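Local coordinates for protein anti-H(O) lectin 1 (Ulex europaeus, PDB 1JXN) that binds L-fucose as a legume lectin, a calcium- and manganese-dependent carbohydrate-binding protein of gorse, at residues I55-C60 with E204-W209; S178-A183 with T197-L202; S71-M76 with V228-F233. All coordinates share one frame; numbering follows the deposited sequence.

Contact 1. Residues I55-C60 with E204-W209; sequences IHIWNC and EILPEW
His56 and Trp209 lie face to face, the imidazole resting on the six-membered ring of the indole with the two centroids 4.0 Å apart and the planes only 11° from parallel. The first torsion of His56 helps to explain the overlap: CG is swung anti to the backbone N (chi1 -156°), which lays the imidazole over the Trp209 ring. CB of His56 adds a CH-pi contact over the same indole face. At the imidazole edge, ND1 of His56 is buried 3.6 Å from Glu208 O without a hydrogen-bonding partner; NE2 makes a weak hydrogen bond to Ser12 OG of the second subunit, and the ring meets Phe237 edge-to-face.

His56 and Trp209 form an antiparallel non-hydrogen-bonded pair where strands 44-56 and 209-219 of the seven-stranded sheet meet, in the legume lectin beta-sandwich. Just past this pair the chain 55-60 leaves the sheet, and Glu208 O accepts Ile57 N at 3.0 Å, together with a long, weak bond from Trp58 N.

Trp58 meets the other end of segment 204-209. Its CG sits between backbone N and carbonyl carbon (chi1 65°), which turns the indole toward the chain that follows helix 202-205. There NE1 of Trp58 donates to Leu206 O at 2.8 Å; the acceptor lies close to the indole plane, yet the donor stands well above the carbonyl plane. Glu208 CA packs over the face of the five-membered ring, and the bent Glu208 chain crosses the indole at about a right angle before OE1 accepts a weak bond from Cys60 N. Deeper in, CG1 of Ile57 meets CD1 of Leu206 at 3.8 Å.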
loop_
_atom_site.group_PDB
_atom_site.type_symbol
_atom_site.label_atom_id
_atom_site.label_comp_id
_atom_site.label_asym_id
_atom_site.label_seq_id
_atom_site.Cartn_x
_atom_site.Cartn_y
_atom_site.Cartn_z
ATOM N N ILE A 55 -0.486 4.881 -5.866
ATOM C CA ILE A 55 0.191 4.028 -6.862
ATOM C C ILE A 55 1.120 4.848 -7.756
ATOM O O ILE A 55 0.768 5.952 -8.166
ATOM C CB ILE A 55 -0.833 3.368 -7.827
ATOM C CG1 ILE A 55 -2.048 2.835 -7.064
ATOM C CG2 ILE A 55 -0.164 2.258 -8.642
ATOM C CD1 ILE A 55 -1.785 1.623 -6.219
ATOM N N HIS A 56 2.277 4.280 -8.090
ATOM C CA HIS A 56 3.248 4.935 -8.973
ATOM C C HIS A 56 2.748 4.588 -10.384
ATOM O O HIS A 56 3.007 3.512 -10.896
ATOM C CB HIS A 56 4.654 4.356 -8.731
ATOM C CG HIS A 56 5.787 5.269 -9.104
ATOM N ND1 HIS A 56 5.630 6.389 -9.893
ATOM C CD2 HIS A 56 7.109 5.207 -8.807
ATOM C CE1 HIS A 56 6.800 6.974 -10.070
ATOM N NE2 HIS A 56 7.717 6.273 -9.419
ATOM N N ILE A 57 1.984 5.494 -10.984
ATOM C CA ILE A 57 1.409 5.241 -12.298
ATOM C C ILE A 57 2.375 5.413 -13.459
ATOM O O ILE A 57 2.400 4.576 -14.358
ATOM C CB ILE A 57 0.082 6.041 -12.500
ATOM C CG1 ILE A 57 -0.816 5.331 -13.517
ATOM C CG2 ILE A 57 0.344 7.498 -12.854
ATOM C CD1 ILE A 57 -1.368 4.009 -13.006
ATOM N N TRP A 58 3.191 6.465 -13.442
ATOM C CA TRP A 58 4.175 6.664 -14.519
ATOM C C TRP A 58 5.448 7.343 -14.035
ATOM O O TRP A 58 5.398 8.167 -13.132
ATOM C CB TRP A 58 3.572 7.401 -15.734
ATOM C CG TRP A 58 3.137 8.818 -15.517
ATOM C CD1 TRP A 58 1.895 9.246 -15.145
ATOM C CD2 TRP A 58 3.913 9.999 -15.763
ATOM N NE1 TRP A 58 1.843 10.617 -15.159
ATOM C CE2 TRP A 58 3.067 11.107 -15.531
ATOM C CE3 TRP A 58 5.232 10.228 -16.166
ATOM C CZ2 TRP A 58 3.502 12.427 -15.689
ATOM C CZ3 TRP A 58 5.664 11.538 -16.323
ATOM C CH2 TRP A 58 4.801 12.620 -16.084
ATOM N N ASN A 59 6.578 7.006 -14.649
ATOM C CA ASN A 59 7.867 7.563 -14.243
ATOM C C ASN A 59 8.337 8.671 -15.174
ATOM O O ASN A 59 8.677 8.417 -16.327
ATOM C CB ASN A 59 8.922 6.440 -14.167
ATOM C CG ASN A 59 10.237 6.888 -13.492
ATOM O OD1 ASN A 59 10.917 7.815 -13.941
ATOM N ND2 ASN A 59 10.604 6.190 -12.418
ATOM N N CYS A 60 8.426 9.890 -14.651
ATOM C CA CYS A 60 8.843 11.033 -15.465
ATOM C C CYS A 60 10.320 11.130 -15.841
ATOM O O CYS A 60 10.708 12.044 -16.572
ATOM C CB CYS A 60 8.374 12.358 -14.860
ATOM S SG CYS A 60 8.124 13.631 -16.149
ATOM N N GLU A 204 -0.404 11.424 -20.102
ATOM C CA GLU A 204 -0.886 12.774 -20.426
ATOM C C GLU A 204 -2.015 13.162 -19.495
ATOM O O GLU A 204 -2.166 14.328 -19.130
ATOM C CB GLU A 204 -1.442 12.823 -21.866
ATOM C CG GLU A 204 -0.413 12.689 -22.997
ATOM C CD GLU A 204 -1.061 12.369 -24.351
ATOM O OE1 GLU A 204 -0.694 11.344 -24.963
ATOM O OE2 GLU A 204 -1.943 13.144 -24.804
ATOM N N ILE A 205 -2.816 12.168 -19.133
ATOM C CA ILE A 205 -3.979 12.375 -18.282
ATOM C C ILE A 205 -3.712 12.459 -16.772
ATOM O O ILE A 205 -4.076 13.437 -16.126
ATOM C CB ILE A 205 -5.024 11.239 -18.517
ATOM C CG1 ILE A 205 -5.253 10.996 -20.021
ATOM C CG2 ILE A 205 -6.328 11.555 -17.786
ATOM C CD1 ILE A 205 -6.035 12.080 -20.769
ATOM N N LEU A 206 -3.095 11.416 -16.222
ATOM C CA LEU A 206 -2.846 11.305 -14.785
ATOM C C LEU A 206 -1.532 11.839 -14.271
ATOM O O LEU A 206 -0.583 12.012 -15.028
ATOM C CB LEU A 206 -2.915 9.835 -14.353
ATOM C CG LEU A 206 -4.151 8.984 -14.618
ATOM C CD1 LEU A 206 -3.873 7.546 -14.227
ATOM C CD2 LEU A 206 -5.318 9.537 -13.854
ATOM N N PRO A 207 -1.474 12.130 -12.956
ATOM C CA PRO A 207 -0.254 12.632 -12.320
ATOM C C PRO A 207 0.659 11.427 -12.061
ATOM O O PRO A 207 0.240 10.274 -12.244
ATOM C CB PRO A 207 -0.780 13.256 -11.024
ATOM C CG PRO A 207 -1.957 12.429 -10.695
ATOM C CD PRO A 207 -2.627 12.263 -12.044
ATOM N N GLU A 208 1.900 11.698 -11.656
ATOM C CA GLU A 208 2.885 10.645 -11.383
ATOM C C GLU A 208 2.402 9.559 -10.430
ATOM O O GLU A 208 2.662 8.373 -10.646
ATOM C CB GLU A 208 4.185 11.248 -10.852
ATOM C CG GLU A 208 4.913 12.118 -11.864
ATOM C CD GLU A 208 6.410 12.016 -11.712
ATOM O OE1 GLU A 208 6.935 10.884 -11.813
ATOM O OE2 GLU A 208 7.064 13.056 -11.480
ATOM N N TRP A 209 1.667 9.967 -9.406
ATOM C CA TRP A 209 1.139 9.046 -8.418
ATOM C C TRP A 209 -0.364 9.258 -8.342
ATOM O O TRP A 209 -0.840 10.390 -8.368
ATOM C CB TRP A 209 1.778 9.293 -7.038
ATOM C CG TRP A 209 3.310 9.207 -7.006
ATOM C CD1 TRP A 209 4.202 10.132 -7.488
ATOM C CD2 TRP A 209 4.096 8.151 -6.444
ATOM N NE1 TRP A 209 5.490 9.717 -7.257
ATOM C CE2 TRP A 209 5.458 8.502 -6.616
ATOM C CE3 TRP A 209 3.793 6.939 -5.807
ATOM C CZ2 TRP A 209 6.505 7.695 -6.180
ATOM C CZ3 TRP A 209 4.834 6.132 -5.368
ATOM C CH2 TRP A 209 6.179 6.519 -5.559
#

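Contact 2. Residues S178-A183 with T197-L202; sequences SKTLTA and TSIVDL
Leu181 N donates to Ser198 O at 2.7 Å. The return bond, from Ser198 N to Leu181 O, is weak. One step toward the hairpin's open end, Val200 N reaches Lys179 O at 3.1 Å. Between these bonds run CA-H...O contacts, among them Thr180 CA to Ser198 O at 3.4 Å.

Strands 180-187 and 192-199 form an antiparallel beta hairpin within the flat back sheet of the legume lectin sandwich, their short segments running at 163° to each other. The side chains divide between two faces. Thr180, Thr182, Thr197 and Ile199 share one, while Leu181 and Ser198 turn to the other, where they pack on Ile145 of strand 142-147 in the opposing sheet.

On the threonine face methyls do much of the touching. CG2 of Thr180 and CG2 of Thr197, each anti to its backbone N, meet at 3.6 Å. Thr182 lies alongside Thr197, pointing the same way. The hydroxyl of Thr180 is turned instead to Ser178: Thr180 OG1 and Ser178 OG share a hydrogen bond of 2.8 Å, and Ser178 OG has a second, weak one with Glu175.

Beyond the last bond, Lys179 extends across Asp201, the N-cap residue of helix 202-205. The touch is made by the aliphatic part, CD of Lys179 lying 3.4 Å from Asp201 CG. A final bend at chi4 (58°) leaves Lys179 NZ 4.8 Å from Asp201 OD1, too far for a salt bridge, though the opposite charges probably still attract.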
loop_
_atom_site.group_PDB
_atom_site.type_symbol
_atom_site.label_atom_id
_atom_site.label_comp_id
_atom_site.label_asym_id
_atom_site.label_seq_id
_atom_site.Cartn_x
_atom_site.Cartn_y
_atom_site.Cartn_z
ATOM N N SER A 178 0.483 -0.389 -25.512
ATOM C CA SER A 178 -0.528 -0.027 -26.501
ATOM C C SER A 178 -1.539 0.949 -25.924
ATOM O O SER A 178 -2.456 1.358 -26.620
ATOM C CB SER A 178 -1.253 -1.270 -26.995
ATOM O OG SER A 178 -1.931 -1.902 -25.935
ATOM N N LYS A 179 -1.352 1.319 -24.657
ATOM C CA LYS A 179 -2.230 2.249 -23.937
ATOM C C LYS A 179 -3.706 1.826 -23.958
ATOM O O LYS A 179 -4.595 2.654 -23.790
ATOM C CB LYS A 179 -2.076 3.667 -24.491
ATOM C CG LYS A 179 -0.637 4.112 -24.701
ATOM C CD LYS A 179 -0.607 5.552 -25.169
ATOM C CE LYS A 179 0.735 5.959 -25.753
ATOM N NZ LYS A 179 1.103 5.095 -26.889
ATOM N N THR A 180 -3.950 0.525 -24.107
ATOM C CA THR A 180 -5.303 -0.027 -24.162
ATOM C C THR A 180 -5.925 -0.353 -22.807
ATOM O O THR A 180 -5.436 -1.194 -22.063
ATOM C CB THR A 180 -5.330 -1.312 -25.011
ATOM O OG1 THR A 180 -4.590 -1.093 -26.211
ATOM C CG2 THR A 180 -6.754 -1.707 -25.372
ATOM N N LEU A 181 -7.031 0.308 -22.514
ATOM C CA LEU A 181 -7.776 0.088 -21.285
ATOM C C LEU A 181 -9.030 -0.725 -21.643
ATOM O O LEU A 181 -9.892 -0.278 -22.414
ATOM C CB LEU A 181 -8.158 1.433 -20.664
ATOM C CG LEU A 181 -8.884 1.470 -19.317
ATOM C CD1 LEU A 181 -8.068 0.742 -18.248
ATOM C CD2 LEU A 181 -9.140 2.918 -18.917
ATOM N N THR A 182 -9.109 -1.939 -21.124
ATOM C CA THR A 182 -10.249 -2.789 -21.407
ATOM C C THR A 182 -10.887 -3.285 -20.120
ATOM O O THR A 182 -10.220 -3.891 -19.289
ATOM C CB THR A 182 -9.844 -4.009 -22.243
ATOM O OG1 THR A 182 -9.044 -3.589 -23.352
ATOM C CG2 THR A 182 -11.084 -4.724 -22.763
ATOM N N ALA A 183 -12.184 -3.052 -19.977
ATOM C CA ALA A 183 -12.920 -3.479 -18.793
ATOM C C ALA A 183 -14.077 -4.354 -19.213
ATOM O O ALA A 183 -14.773 -4.029 -20.160
ATOM C CB ALA A 183 -13.445 -2.271 -18.046
ATOM N N THR A 197 -13.643 -1.162 -24.455
ATOM C CA THR A 197 -12.215 -0.963 -24.647
ATOM C C THR A 197 -11.954 0.499 -24.984
ATOM O O THR A 197 -12.889 1.249 -25.223
ATOM C CB THR A 197 -11.737 -1.851 -25.793
ATOM O OG1 THR A 197 -11.941 -3.220 -25.423
ATOM C CG2 THR A 197 -10.271 -1.623 -26.107
ATOM N N SER A 198 -10.703 0.932 -24.910
ATOM C CA SER A 198 -10.369 2.308 -25.259
ATOM C C SER A 198 -8.882 2.537 -25.184
ATOM O O SER A 198 -8.186 1.839 -24.474
ATOM C CB SER A 198 -11.084 3.303 -24.354
ATOM O OG SER A 198 -11.087 4.597 -24.928
ATOM N N ILE A 199 -8.380 3.489 -25.956
ATOM C CA ILE A 199 -6.954 3.781 -25.920
ATOM C C ILE A 199 -6.752 5.179 -25.345
ATOM O O ILE A 199 -7.086 6.176 -25.983
ATOM C CB ILE A 199 -6.292 3.642 -27.310
ATOM C CG1 ILE A 199 -6.335 2.185 -27.789
ATOM C CG2 ILE A 199 -4.840 4.089 -27.253
ATOM C CD1 ILE A 199 -7.675 1.726 -28.338
ATOM N N VAL A 200 -6.244 5.223 -24.115
ATOM C CA VAL A 200 -5.997 6.470 -23.386
ATOM C C VAL A 200 -4.554 6.477 -22.865
ATOM O O VAL A 200 -4.103 5.507 -22.250
ATOM C CB VAL A 200 -6.920 6.602 -22.143
ATOM C CG1 VAL A 200 -6.798 7.989 -21.556
ATOM C CG2 VAL A 200 -8.362 6.285 -22.487
ATOM N N ASP A 201 -3.846 7.581 -23.081
ATOM C CA ASP A 201 -2.471 7.706 -22.614
ATOM C C ASP A 201 -2.479 8.331 -21.216
ATOM O O ASP A 201 -2.484 9.553 -21.069
ATOM C CB ASP A 201 -1.679 8.592 -23.563
ATOM C CG ASP A 201 -0.186 8.430 -23.395
ATOM O OD1 ASP A 201 0.553 9.053 -24.186
ATOM O OD2 ASP A 201 0.246 7.670 -22.498
ATOM N N LEU A 202 -2.462 7.479 -20.194
ATOM C CA LEU A 202 -2.494 7.918 -18.801
ATOM C C LEU A 202 -1.361 8.863 -18.424
ATOM O O LEU A 202 -1.502 9.683 -17.509
ATOM C CB LEU A 202 -2.568 6.708 -17.871
ATOM C CG LEU A 202 -3.733 5.778 -18.260
ATOM C CD1 LEU A 202 -3.944 4.754 -17.177
ATOM C CD2 LEU A 202 -5.025 6.559 -18.484
#

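Contact 3. Residues S71-M76 with V228-F233; sequences SFSFFM and VLNWYF
Tyr232 O is gripped twice, by Ser71 N at 3.1 Å across the two chains and by Thr70 OG1, which also bonds to Trp231 NE1. Tyr232 N in turn donates to Ser71 O at 2.7 Å, completing the exchange of two backbone bonds between Ser71 and Tyr232. Farther along the same pair of chains, Ser73 O accepts Leu229 N at 2.6 Å.

Between these bonded places the register slips by one residue, and Asn230 sits at the shift. Its CG lies between backbone N and carbonyl carbon (chi1 58°), bringing the amide alongside Ser73, whose OG gives Asn230 OD1 a weak hydrogen bond of 3.2 Å. On the same face OG of Ser71 touches Tyr232 CB at 3.3 Å, while the tyrosine ring leads away and its OH bonds to Thr234. At the far end CD1 of Leu229 comes up to the edge of the Phe75 ring, in its plane, 3.7 Å from Phe75 CE1; the two side chains cross at about a right angle.

The other face is apolar. CB of Phe72 lies 4.2 Å from CG1 of Val228, and CD1 of Trp231 flanks the same Phe72 CB more loosely. Trp231, its CG anti to the backbone N (chi1 -176°), turns its indole edge to let CD1 face Ser71 O. Phe72 meets Phe214 edge-to-face, Phe74 does the same with Phe126, and Trp231 packs against Phe214 and Phe91, all on the opposing seven-stranded sheet. An antiparallel pair of strands, interrupted by a register shift and lined on its inner face by aromatic side chains, here builds part of the large back sheet of the legume lectin jelly-roll sandwich.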
loop_
_atom_site.group_PDB
_atom_site.type_symbol
_atom_site.label_atom_id
_atom_site.label_comp_id
_atom_site.label_asym_id
_atom_site.label_seq_id
_atom_site.Cartn_x
_atom_site.Cartn_y
_atom_site.Cartn_z
ATOM N N SER A 71 -9.451 -6.729 -10.384
ATOM C CA SER A 71 -10.688 -7.466 -10.480
ATOM C C SER A 71 -11.453 -7.367 -9.185
ATOM O O SER A 71 -10.863 -7.275 -8.106
ATOM C CB SER A 71 -10.419 -8.920 -10.830
ATOM O OG SER A 71 -9.275 -9.411 -10.162
ATOM N N PHE A 72 -12.771 -7.347 -9.306
ATOM C CA PHE A 72 -13.631 -7.258 -8.150
ATOM C C PHE A 72 -15.030 -7.701 -8.509
ATOM O O PHE A 72 -15.446 -7.594 -9.664
ATOM C CB PHE A 72 -13.668 -5.817 -7.627
ATOM C CG PHE A 72 -14.132 -4.798 -8.650
ATOM C CD1 PHE A 72 -15.424 -4.264 -8.591
ATOM C CD2 PHE A 72 -13.267 -4.350 -9.656
ATOM C CE1 PHE A 72 -15.839 -3.304 -9.515
ATOM C CE2 PHE A 72 -13.675 -3.391 -10.581
ATOM C CZ PHE A 72 -14.960 -2.865 -10.510
ATOM N N SER A 73 -15.756 -8.213 -7.524
ATOM C CA SER A 73 -17.133 -8.632 -7.745
ATOM C C SER A 73 -17.978 -7.678 -6.933
ATOM O O SER A 73 -17.597 -7.354 -5.819
ATOM C CB SER A 73 -17.360 -10.041 -7.216
ATOM O OG SER A 73 -16.448 -10.955 -7.780
ATOM N N PHE A 74 -19.082 -7.191 -7.486
ATOM C CA PHE A 74 -19.955 -6.296 -6.736
ATOM C C PHE A 74 -21.389 -6.702 -7.020
ATOM O O PHE A 74 -21.638 -7.506 -7.918
ATOM C CB PHE A 74 -19.735 -4.834 -7.134
ATOM C CG PHE A 74 -20.208 -4.495 -8.526
ATOM C CD1 PHE A 74 -21.521 -4.063 -8.750
ATOM C CD2 PHE A 74 -19.350 -4.618 -9.623
ATOM C CE1 PHE A 74 -21.969 -3.762 -10.046
ATOM C CE2 PHE A 74 -19.788 -4.316 -10.921
ATOM C CZ PHE A 74 -21.100 -3.891 -11.133
ATOM N N PHE A 75 -22.317 -6.216 -6.212
ATOM C CA PHE A 75 -23.731 -6.497 -6.430
ATOM C C PHE A 75 -24.453 -5.226 -6.016
ATOM O O PHE A 75 -23.841 -4.342 -5.420
ATOM C CB PHE A 75 -24.242 -7.770 -5.689
ATOM C CG PHE A 75 -24.228 -7.674 -4.172
ATOM C CD1 PHE A 75 -23.094 -8.062 -3.443
ATOM C CD2 PHE A 75 -25.346 -7.198 -3.474
ATOM C CE1 PHE A 75 -23.072 -7.977 -2.044
ATOM C CE2 PHE A 75 -25.339 -7.108 -2.079
ATOM C CZ PHE A 75 -24.197 -7.499 -1.355
ATOM N N MET A 76 -25.713 -5.088 -6.408
ATOM C CA MET A 76 -26.475 -3.890 -6.081
ATOM C C MET A 76 -27.787 -4.323 -5.483
ATOM O O MET A 76 -28.256 -5.414 -5.740
ATOM C CB MET A 76 -26.750 -3.062 -7.339
ATOM C CG MET A 76 -25.563 -2.873 -8.274
ATOM S SD MET A 76 -26.021 -1.879 -9.696
ATOM C CE MET A 76 -26.887 -3.057 -10.688
ATOM N N VAL A 228 -18.968 -3.546 -3.108
ATOM C CA VAL A 228 -17.866 -4.411 -3.534
ATOM C C VAL A 228 -17.720 -5.646 -2.625
ATOM O O VAL A 228 -17.694 -5.537 -1.397
ATOM C CB VAL A 228 -16.541 -3.607 -3.575
ATOM C CG1 VAL A 228 -15.397 -4.462 -4.102
ATOM C CG2 VAL A 228 -16.718 -2.357 -4.425
ATOM N N LEU A 229 -17.587 -6.807 -3.255
ATOM C CA LEU A 229 -17.476 -8.095 -2.576
ATOM C C LEU A 229 -16.040 -8.551 -2.306
ATOM O O LEU A 229 -15.786 -9.358 -1.410
ATOM C CB LEU A 229 -18.207 -9.155 -3.387
ATOM C CG LEU A 229 -18.776 -10.306 -2.583
ATOM C CD1 LEU A 229 -19.832 -9.766 -1.653
ATOM C CD2 LEU A 229 -19.354 -11.342 -3.510
ATOM N N ASN A 230 -15.107 -8.027 -3.089
ATOM C CA ASN A 230 -13.693 -8.354 -2.955
ATOM C C ASN A 230 -12.936 -7.447 -3.919
ATOM O O ASN A 230 -13.551 -6.656 -4.629
ATOM C CB ASN A 230 -13.453 -9.829 -3.299
ATOM C CG ASN A 230 -13.911 -10.172 -4.691
ATOM O OD1 ASN A 230 -15.014 -10.652 -4.886
ATOM N ND2 ASN A 230 -13.063 -9.893 -5.679
ATOM N N TRP A 231 -11.617 -7.579 -3.975
ATOM C CA TRP A 231 -10.821 -6.727 -4.853
ATOM C C TRP A 231 -9.409 -7.260 -5.037
ATOM O O TRP A 231 -8.800 -7.810 -4.117
ATOM C CB TRP A 231 -10.766 -5.306 -4.277
ATOM C CG TRP A 231 -10.053 -4.260 -5.123
ATOM C CD1 TRP A 231 -9.693 -4.363 -6.442
ATOM C CD2 TRP A 231 -9.688 -2.930 -4.707
ATOM N NE1 TRP A 231 -9.140 -3.181 -6.872
ATOM C CE2 TRP A 231 -9.125 -2.284 -5.835
ATOM C CE3 TRP A 231 -9.790 -2.219 -3.499
ATOM C CZ2 TRP A 231 -8.665 -0.964 -5.787
ATOM C CZ3 TRP A 231 -9.339 -0.912 -3.450
ATOM C CH2 TRP A 231 -8.782 -0.295 -4.587
ATOM N N TYR A 232 -8.900 -7.090 -6.248
ATOM C CA TYR A 232 -7.566 -7.527 -6.602
ATOM C C TYR A 232 -6.968 -6.422 -7.439
ATOM O O TYR A 232 -7.684 -5.694 -8.119
ATOM C CB TYR A 232 -7.625 -8.816 -7.404
ATOM C CG TYR A 232 -6.298 -9.220 -7.993
ATOM C CD1 TYR A 232 -5.329 -9.844 -7.213
ATOM C CD2 TYR A 232 -6.010 -8.978 -9.337
ATOM C CE1 TYR A 232 -4.104 -10.213 -7.755
ATOM C CE2 TYR A 232 -4.797 -9.339 -9.888
ATOM C CZ TYR A 232 -3.850 -9.957 -9.095
ATOM O OH TYR A 232 -2.637 -10.315 -9.634
ATOM N N PHE A 233 -5.651 -6.286 -7.374
ATOM C CA PHE A 233 -4.959 -5.253 -8.117
ATOM C C PHE A 233 -3.491 -5.593 -8.191
ATOM O O PHE A 233 -2.926 -6.163 -7.257
ATOM C CB PHE A 233 -5.129 -3.912 -7.412
ATOM C CG PHE A 233 -4.529 -2.745 -8.155
ATOM C CD1 PHE A 233 -5.258 -2.072 -9.133
ATOM C CD2 PHE A 233 -3.236 -2.313 -7.866
ATOM C CE1 PHE A 233 -4.709 -0.993 -9.801
ATOM C CE2 PHE A 233 -2.690 -1.240 -8.528
ATOM C CZ PHE A 233 -3.419 -0.577 -9.498
#

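Overall arrangement
One sandwich here varies its chemistry with position. All three contacts are partly buried; contact 3 lies nearest the centre of the chain, contact 1 farthest out, and contacts 2 and 3 each turn one face to the interior. Contacts 2 and 3 share the back sheet without touching, whereas contact 1 lies at the ends of two adjacent strands of the seven-stranded sheet and reaches the second subunit. Ring stacking and an indole N-H dominate contact 1, backbone bonds and threonine methyls contact 2; contact 3 joins strands by backbone bonds across a register shift, with aromatic rings inside. Contacts 1 and 2 touch through Ile205 CG1 and Val200 CG1 (3.7 Å), contacts 1 and 3 through Ile55 CD1 and Phe233 CE2 (3.8 Å).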